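Local coordinates for protein D-3-phosphoglycerate dehydrogenase (PDB 2EKL) that binds NAD and, as a member of the D-isomer specific 2-hydroxyacid dehydrogenase family, probably oxidises 3-phosphoglycerate in the biosynthesis of serine, at residues 19-22 against 23-27; 266-269 against 270-274. All coordinates share one frame; numbering follows the deposited sequence.

Interaction 1: residues 19-22 against 23-27; sequences IKTL and REKGI
Leu22 and Ile27 meet where helix 16-24 ends, in a local helix-capping contact on the beta-alpha-beta unit of strand 7-10, helix 16-24 and strand 28-31. The closing bond runs backward across the turn, from Ile27 N to Leu22 O at 3.2 Å, while Gly26 N bonds to Arg23 O. Gly26 allows this reversal because its phi is positive (79°), where a side chain would press on the preceding carbonyl oxygen. Across the turn Leu22 CB lies 4.3 Å from Ile27 CB; both branched apolar residues are buried and also touch Met307 of helix 289-309, and Leu22 reaches Val29 of the next strand.

Along the last turns of the helix, the exposed side carries charge. Lys20 sends CG anti to its own backbone N (chi1 168°) and bends only at its last torsion, which brings NZ to 2.7 Å from Glu24 OE2. The ammonium comes into this salt bridge obliquely, tilted 43° out of the carboxylate plane. The other oxygen, Glu24 OE1, accepts a hydrogen bond from a water at 2.7 Å, which also donates to Thr21 OG1; that hydroxyl is bonded to Ile17 O within the helix as well. With both oxygens engaged, the carboxylate is probably less free to turn. Alongside, Ile19 lays CG2 over one face of the Arg23 guanidinium, off centre and 3.5 Å from Arg23 NH1, so the long arginine covers a buried aliphatic neighbour with its flat end. The paired bonds from Ile27 N and Gly26 N, with glycine at C-prime, define a Schellman motif, here turning a helix into the next parallel strand.

Interaction 2: residues 266-269 against 270-274; sequences EEWE and LELLK
Trp268 meets Leu272 one helical turn on, with the methyl Leu272 CD1 set at the indole's edge, near the ring plane, 3.8 Å from Trp268 CZ3. The indole starts from the position between backbone N and carbonyl carbon (chi1 61°), which turns it back toward the start of the helix. There Trp268 NE1 donates to Glu266 OE1 at 2.9 Å. The bond is nearly straight (162°); the oxygen lies in the indole plane, whereas the N-H comes down on the carboxylate from above. Glu269 CG covers part of one indole face, so hydrogen bond, methyl and methylene together fix the ring's rotation. An alanine in place of Trp268 would probably leave Glu266 OE1 without this donor and open a gap beside Leu272 CD1.

Glu266 is the N-cap residue, and its carbonyl O accepts from Leu270 N at 3.0 Å, beginning the run of i to i+4 bonds that ends with Lys274 N to Leu270 O. Glutamates suit this first turn, where negative charge probably interacts favourably with the positive end of the helix dipole. Glu269, though buried, has both carboxylate oxygens hydrogen-bonded, OE1 to Asn261 ND2, and Glu271 OE2 forms a salt bridge with Lys247 NZ.

Trp268 also stacks edge-to-face with Trp260. Helix 267-274, linking strands 251-256 and 278-280, packs through Leu272 on Leu243 and Ile246 of helix 239-247 and through Leu273 on Ala127 of the second subunit.

Overall arrangement
Both interactions are local, within one short helix of a beta-alpha-beta unit, but they belong to different parallel sheets: residues 19-27 to the five-stranded one, residues 266-274 to the seven-stranded NAD-binding one. Their centres are 47 Å apart on opposite sides of the chain's centre, and they share no element. Each is partly buried. In interaction 1 the apolar residues are buried and the charges exposed, and a glycine turn leads to the next strand. Interaction 2 spans a helix from its N-cap, rich in acids, where an indole N-H meets a glutamate; it mixes a buried glutamate, which needs polar partners, with an exposed leucine, and its far end meets another subunit, which interaction 1 does not.

Interaction 1: residues 19-22 against 23-27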
ATOM      1  N   ILE A  19     -15.147 -27.698 -14.400  1.00 23.62           N
ATOM      2  CA  ILE A  19     -16.248 -28.623 -14.628  1.00 24.49           C
ATOM      3  C   ILE A  19     -16.583 -28.694 -16.117  1.00 22.54           C
ATOM      4  O   ILE A  19     -16.769 -29.777 -16.672  1.00 22.93           O
ATOM      5  CB  ILE A  19     -17.509 -28.186 -13.857  1.00 25.68           C
ATOM      6  CG1 ILE A  19     -17.201 -28.115 -12.360  1.00 27.83           C
ATOM      7  CG2 ILE A  19     -18.641 -29.170 -14.112  1.00 27.13           C
ATOM      8  CD1 ILE A  19     -18.372 -27.635 -11.517  1.00 30.32           C
ATOM      9  N   LYS A  20     -16.659 -27.532 -16.754  1.00 22.14           N
ATOM     10  CA  LYS A  20     -16.968 -27.452 -18.180  1.00 22.66           C
ATOM     11  C   LYS A  20     -15.926 -28.202 -19.004  1.00 22.87           C
ATOM     12  O   LYS A  20     -16.265 -28.936 -19.932  1.00 22.07           O
ATOM     13  CB  LYS A  20     -17.021 -25.985 -18.618  1.00 23.61           C
ATOM     14  CG  LYS A  20     -17.058 -25.768 -20.127  1.00 24.82           C
ATOM     15  CD  LYS A  20     -17.276 -24.297 -20.463  1.00 24.82           C
ATOM     16  CE  LYS A  20     -17.053 -24.020 -21.946  1.00 27.77           C
ATOM     17  NZ  LYS A  20     -17.943 -24.844 -22.810  1.00 26.59           N
ATOM     18  N   THR A  21     -14.658 -28.021 -18.651  1.00 21.98           N
ATOM     19  CA  THR A  21     -13.566 -28.672 -19.363  1.00 21.94           C
ATOM     20  C   THR A  21     -13.663 -30.193 -19.281  1.00 22.91           C
ATOM     21  O   THR A  21     -13.475 -30.889 -20.280  1.00 23.81           O
ATOM     22  CB  THR A  21     -12.202 -28.196 -18.812  1.00 23.14           C
ATOM     23  OG1 THR A  21     -12.075 -26.784 -19.030  1.00 21.45           O
ATOM     24  CG2 THR A  21     -11.055 -28.910 -19.513  1.00 25.04           C
ATOM     25  N   LEU A  22     -13.971 -30.707 -18.095  1.00 22.80           N
ATOM     26  CA  LEU A  22     -14.102 -32.145 -17.902  1.00 23.87           C
ATOM     27  C   LEU A  22     -15.314 -32.682 -18.657  1.00 23.93           C
ATOM     28  O   LEU A  22     -15.232 -33.711 -19.327  1.00 24.93           O
ATOM     29  CB  LEU A  22     -14.236 -32.471 -16.413  1.00 25.48           C
ATOM     30  CG  LEU A  22     -12.991 -32.217 -15.558  1.00 26.37           C
ATOM     31  CD1 LEU A  22     -13.299 -32.523 -14.102  1.00 26.90           C
ATOM     32  CD2 LEU A  22     -11.839 -33.083 -16.060  1.00 27.21           C
ATOM     33  N   ARG A  23     -16.438 -31.984 -18.550  1.00 23.32           N
ATOM     34  CA  ARG A  23     -17.648 -32.418 -19.230  1.00 24.71           C
ATOM     35  C   ARG A  23     -17.481 -32.428 -20.747  1.00 24.82           C
ATOM     36  O   ARG A  23     -17.937 -33.357 -21.413  1.00 25.30           O
ATOM     37  CB  ARG A  23     -18.831 -31.537 -18.811  1.00 27.35           C
ATOM     38  CG  ARG A  23     -19.364 -31.918 -17.437  1.00 29.04           C
ATOM     39  CD  ARG A  23     -20.426 -30.972 -16.907  1.00 31.63           C
ATOM     40  NE  ARG A  23     -21.000 -31.510 -15.677  1.00 34.00           N
ATOM     41  CZ  ARG A  23     -21.729 -30.813 -14.811  1.00 35.66           C
ATOM     42  NH1 ARG A  23     -21.983 -29.531 -15.030  1.00 35.75           N
ATOM     43  NH2 ARG A  23     -22.200 -31.403 -13.720  1.00 37.01           N
ATOM     44  N   GLU A  24     -16.814 -31.412 -21.288  1.00 25.86           N
ATOM     45  CA  GLU A  24     -16.593 -31.335 -22.730  1.00 27.53           C
ATOM     46  C   GLU A  24     -15.821 -32.543 -23.240  1.00 28.82           C
ATOM     47  O   GLU A  24     -15.975 -32.943 -24.395  1.00 29.37           O
ATOM     48  CB  GLU A  24     -15.798 -30.081 -23.099  1.00 27.69           C
ATOM     49  CG  GLU A  24     -16.455 -28.771 -22.744  1.00 28.09           C
ATOM     50  CD  GLU A  24     -15.626 -27.591 -23.194  1.00 30.71           C
ATOM     51  OE1 GLU A  24     -14.390 -27.625 -23.001  1.00 30.20           O
ATOM     52  OE2 GLU A  24     -16.205 -26.631 -23.734  1.00 30.07           O
ATOM     53  N   LYS A  25     -14.983 -33.114 -22.382  1.00 29.34           N
ATOM     54  CA  LYS A  25     -14.173 -34.258 -22.774  1.00 30.46           C
ATOM     55  C   LYS A  25     -14.812 -35.615 -22.496  1.00 29.61           C
ATOM     56  O   LYS A  25     -14.150 -36.649 -22.566  1.00 29.29           O
ATOM     57  CB  LYS A  25     -12.796 -34.159 -22.115  1.00 32.12           C
ATOM     58  CG  LYS A  25     -12.020 -32.931 -22.574  1.00 34.01           C
ATOM     59  CD  LYS A  25     -10.607 -32.904 -22.032  1.00 35.17           C
ATOM     60  CE  LYS A  25      -9.880 -31.647 -22.482  1.00 35.75           C
ATOM     61  NZ  LYS A  25      -9.767 -31.562 -23.964  1.00 36.98           N
ATOM     62  N   GLY A  26     -16.105 -35.607 -22.189  1.00 27.84           N
ATOM     63  CA  GLY A  26     -16.809 -36.853 -21.947  1.00 27.23           C
ATOM     64  C   GLY A  26     -16.620 -37.491 -20.585  1.00 27.84           C
ATOM     65  O   GLY A  26     -17.115 -38.593 -20.352  1.00 28.55           O
ATOM     66  N   ILE A  27     -15.909 -36.819 -19.687  1.00 27.37           N
ATOM     67  CA  ILE A  27     -15.687 -37.385 -18.364  1.00 29.69           C
ATOM     68  C   ILE A  27     -16.996 -37.259 -17.560  1.00 28.60           C
ATOM     69  O   ILE A  27     -17.697 -36.256 -17.617  1.00 30.68           O
ATOM     70  CB  ILE A  27     -14.594 -36.603 -17.626  1.00 31.30           C
ATOM     71  CG1 ILE A  27     -13.195 -36.749 -18.251  1.00 33.63           C
ATOM     72  CG2 ILE A  27     -14.522 -37.037 -16.169  1.00 32.00           C
ATOM     73  CD1 ILE A  27     -12.891 -38.171 -18.737  1.00 36.94           C
TER
HETATM   74  O   HOH W   1     -13.322 -25.637 -21.518  1.00 33.23           O

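Interaction 2: residues 266-269 against 270-274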
ATOM      1  N   GLU A 266      -8.863 -16.855  21.362  1.00 34.74           N
ATOM      2  CA  GLU A 266      -8.121 -16.777  22.617  1.00 33.51           C
ATOM      3  C   GLU A 266      -7.980 -15.339  23.116  1.00 33.11           C
ATOM      4  O   GLU A 266      -7.924 -14.399  22.321  1.00 31.53           O
ATOM      5  CB  GLU A 266      -6.738 -17.411  22.439  1.00 35.39           C
ATOM      6  CG  GLU A 266      -6.786 -18.821  21.862  1.00 36.58           C
ATOM      7  CD  GLU A 266      -5.435 -19.514  21.883  1.00 37.22           C
ATOM      8  OE1 GLU A 266      -4.839 -19.613  22.975  1.00 34.16           O
ATOM      9  OE2 GLU A 266      -4.970 -19.967  20.812  1.00 38.97           O
ATOM     10  N   GLU A 267      -7.920 -15.178  24.437  1.00 30.88           N
ATOM     11  CA  GLU A 267      -7.807 -13.858  25.055  1.00 30.95           C
ATOM     12  C   GLU A 267      -6.652 -13.011  24.532  1.00 29.16           C
ATOM     13  O   GLU A 267      -6.824 -11.822  24.260  1.00 28.11           O
ATOM     14  CB  GLU A 267      -7.670 -13.988  26.577  1.00 34.07           C
ATOM     15  CG  GLU A 267      -7.675 -12.645  27.304  1.00 38.90           C
ATOM     16  CD  GLU A 267      -7.452 -12.773  28.802  1.00 42.69           C
ATOM     17  OE1 GLU A 267      -8.172 -13.565  29.448  1.00 43.63           O
ATOM     18  OE2 GLU A 267      -6.561 -12.075  29.334  1.00 43.61           O
ATOM     19  N   TRP A 268      -5.473 -13.611  24.406  1.00 27.25           N
ATOM     20  CA  TRP A 268      -4.314 -12.866  23.933  1.00 26.08           C
ATOM     21  C   TRP A 268      -4.469 -12.468  22.465  1.00 25.69           C
ATOM     22  O   TRP A 268      -3.996 -11.406  22.054  1.00 25.36           O
ATOM     23  CB  TRP A 268      -3.033 -13.682  24.127  1.00 26.35           C
ATOM     24  CG  TRP A 268      -3.033 -14.960  23.379  1.00 26.25           C
ATOM     25  CD1 TRP A 268      -3.554 -16.151  23.789  1.00 25.76           C
ATOM     26  CD2 TRP A 268      -2.532 -15.172  22.055  1.00 27.37           C
ATOM     27  NE1 TRP A 268      -3.409 -17.093  22.803  1.00 27.55           N
ATOM     28  CE2 TRP A 268      -2.785 -16.520  21.726  1.00 27.71           C
ATOM     29  CE3 TRP A 268      -1.895 -14.352  21.113  1.00 27.18           C
ATOM     30  CZ2 TRP A 268      -2.424 -17.072  20.492  1.00 29.01           C
ATOM     31  CZ3 TRP A 268      -1.537 -14.901  19.884  1.00 27.83           C
ATOM     32  CH2 TRP A 268      -1.802 -16.249  19.586  1.00 28.25           C
ATOM     33  N   GLU A 269      -5.129 -13.322  21.685  1.00 24.84           N
ATOM     34  CA  GLU A 269      -5.367 -13.057  20.264  1.00 25.11           C
ATOM     35  C   GLU A 269      -6.302 -11.869  20.123  1.00 24.01           C
ATOM     36  O   GLU A 269      -6.124 -11.012  19.260  1.00 21.97           O
ATOM     37  CB  GLU A 269      -6.022 -14.258  19.588  1.00 27.18           C
ATOM     38  CG  GLU A 269      -5.078 -15.317  19.093  1.00 33.83           C
ATOM     39  CD  GLU A 269      -5.772 -16.282  18.161  1.00 34.95           C
ATOM     40  OE1 GLU A 269      -6.620 -17.062  18.639  1.00 38.88           O
ATOM     41  OE2 GLU A 269      -5.483 -16.244  16.947  1.00 38.12           O
ATOM     42  N   LEU A 270      -7.328 -11.848  20.964  1.00 22.75           N
ATOM     43  CA  LEU A 270      -8.291 -10.764  20.953  1.00 22.49           C
ATOM     44  C   LEU A 270      -7.614  -9.449  21.332  1.00 21.24           C
ATOM     45  O   LEU A 270      -7.914  -8.404  20.760  1.00 18.48           O
ATOM     46  CB  LEU A 270      -9.426 -11.078  21.931  1.00 24.77           C
ATOM     47  CG  LEU A 270     -10.250 -12.300  21.521  1.00 25.60           C
ATOM     48  CD1 LEU A 270     -11.193 -12.711  22.646  1.00 26.47           C
ATOM     49  CD2 LEU A 270     -11.022 -11.968  20.252  1.00 26.98           C
ATOM     50  N   GLU A 271      -6.693  -9.502  22.292  1.00 21.27           N
ATOM     51  CA  GLU A 271      -5.998  -8.295  22.724  1.00 22.37           C
ATOM     52  C   GLU A 271      -5.160  -7.731  21.577  1.00 22.91           C
ATOM     53  O   GLU A 271      -5.089  -6.515  21.387  1.00 21.47           O
ATOM     54  CB  GLU A 271      -5.104  -8.581  23.934  1.00 25.64           C
ATOM     55  CG  GLU A 271      -4.830  -7.338  24.768  1.00 28.87           C
ATOM     56  CD  GLU A 271      -4.008  -7.616  26.008  1.00 30.24           C
ATOM     57  OE1 GLU A 271      -4.241  -8.654  26.666  1.00 32.79           O
ATOM     58  OE2 GLU A 271      -3.137  -6.783  26.335  1.00 32.87           O
ATOM     59  N   LEU A 272      -4.526  -8.620  20.818  1.00 22.36           N
ATOM     60  CA  LEU A 272      -3.716  -8.205  19.676  1.00 20.80           C
ATOM     61  C   LEU A 272      -4.601  -7.556  18.624  1.00 20.23           C
ATOM     62  O   LEU A 272      -4.326  -6.453  18.161  1.00 19.92           O
ATOM     63  CB  LEU A 272      -3.006  -9.409  19.050  1.00 22.34           C
ATOM     64  CG  LEU A 272      -1.684  -9.878  19.659  1.00 23.43           C
ATOM     65  CD1 LEU A 272      -1.268 -11.191  19.016  1.00 22.92           C
ATOM     66  CD2 LEU A 272      -0.615  -8.813  19.449  1.00 20.43           C
ATOM     67  N   LEU A 273      -5.675  -8.243  18.253  1.00 20.53           N
ATOM     68  CA  LEU A 273      -6.584  -7.729  17.237  1.00 19.90           C
ATOM     69  C   LEU A 273      -7.083  -6.312  17.513  1.00 20.71           C
ATOM     70  O   LEU A 273      -7.143  -5.487  16.603  1.00 18.77           O
ATOM     71  CB  LEU A 273      -7.784  -8.669  17.070  1.00 21.20           C
ATOM     72  CG  LEU A 273      -8.834  -8.232  16.042  1.00 21.99           C
ATOM     73  CD1 LEU A 273      -8.196  -8.151  14.660  1.00 21.03           C
ATOM     74  CD2 LEU A 273      -9.993  -9.210  16.039  1.00 21.50           C
ATOM     75  N   LYS A 274      -7.421  -6.021  18.768  1.00 20.69           N
ATOM     76  CA  LYS A 274      -7.943  -4.703  19.119  1.00 22.25           C
ATOM     77  C   LYS A 274      -6.898  -3.607  19.328  1.00 21.29           C
ATOM     78  O   LYS A 274      -7.253  -2.434  19.460  1.00 22.16           O
ATOM     79  CB  LYS A 274      -8.815  -4.801  20.378  1.00 23.87           C
ATOM     80  CG  LYS A 274      -8.040  -5.033  21.663  1.00 29.17           C
ATOM     81  CD  LYS A 274      -8.975  -5.074  22.864  1.00 32.59           C
ATOM     82  CE  LYS A 274      -8.225  -5.375  24.154  1.00 34.88           C
ATOM     83  NZ  LYS A 274      -7.292  -4.286  24.551  1.00 35.56           N
TER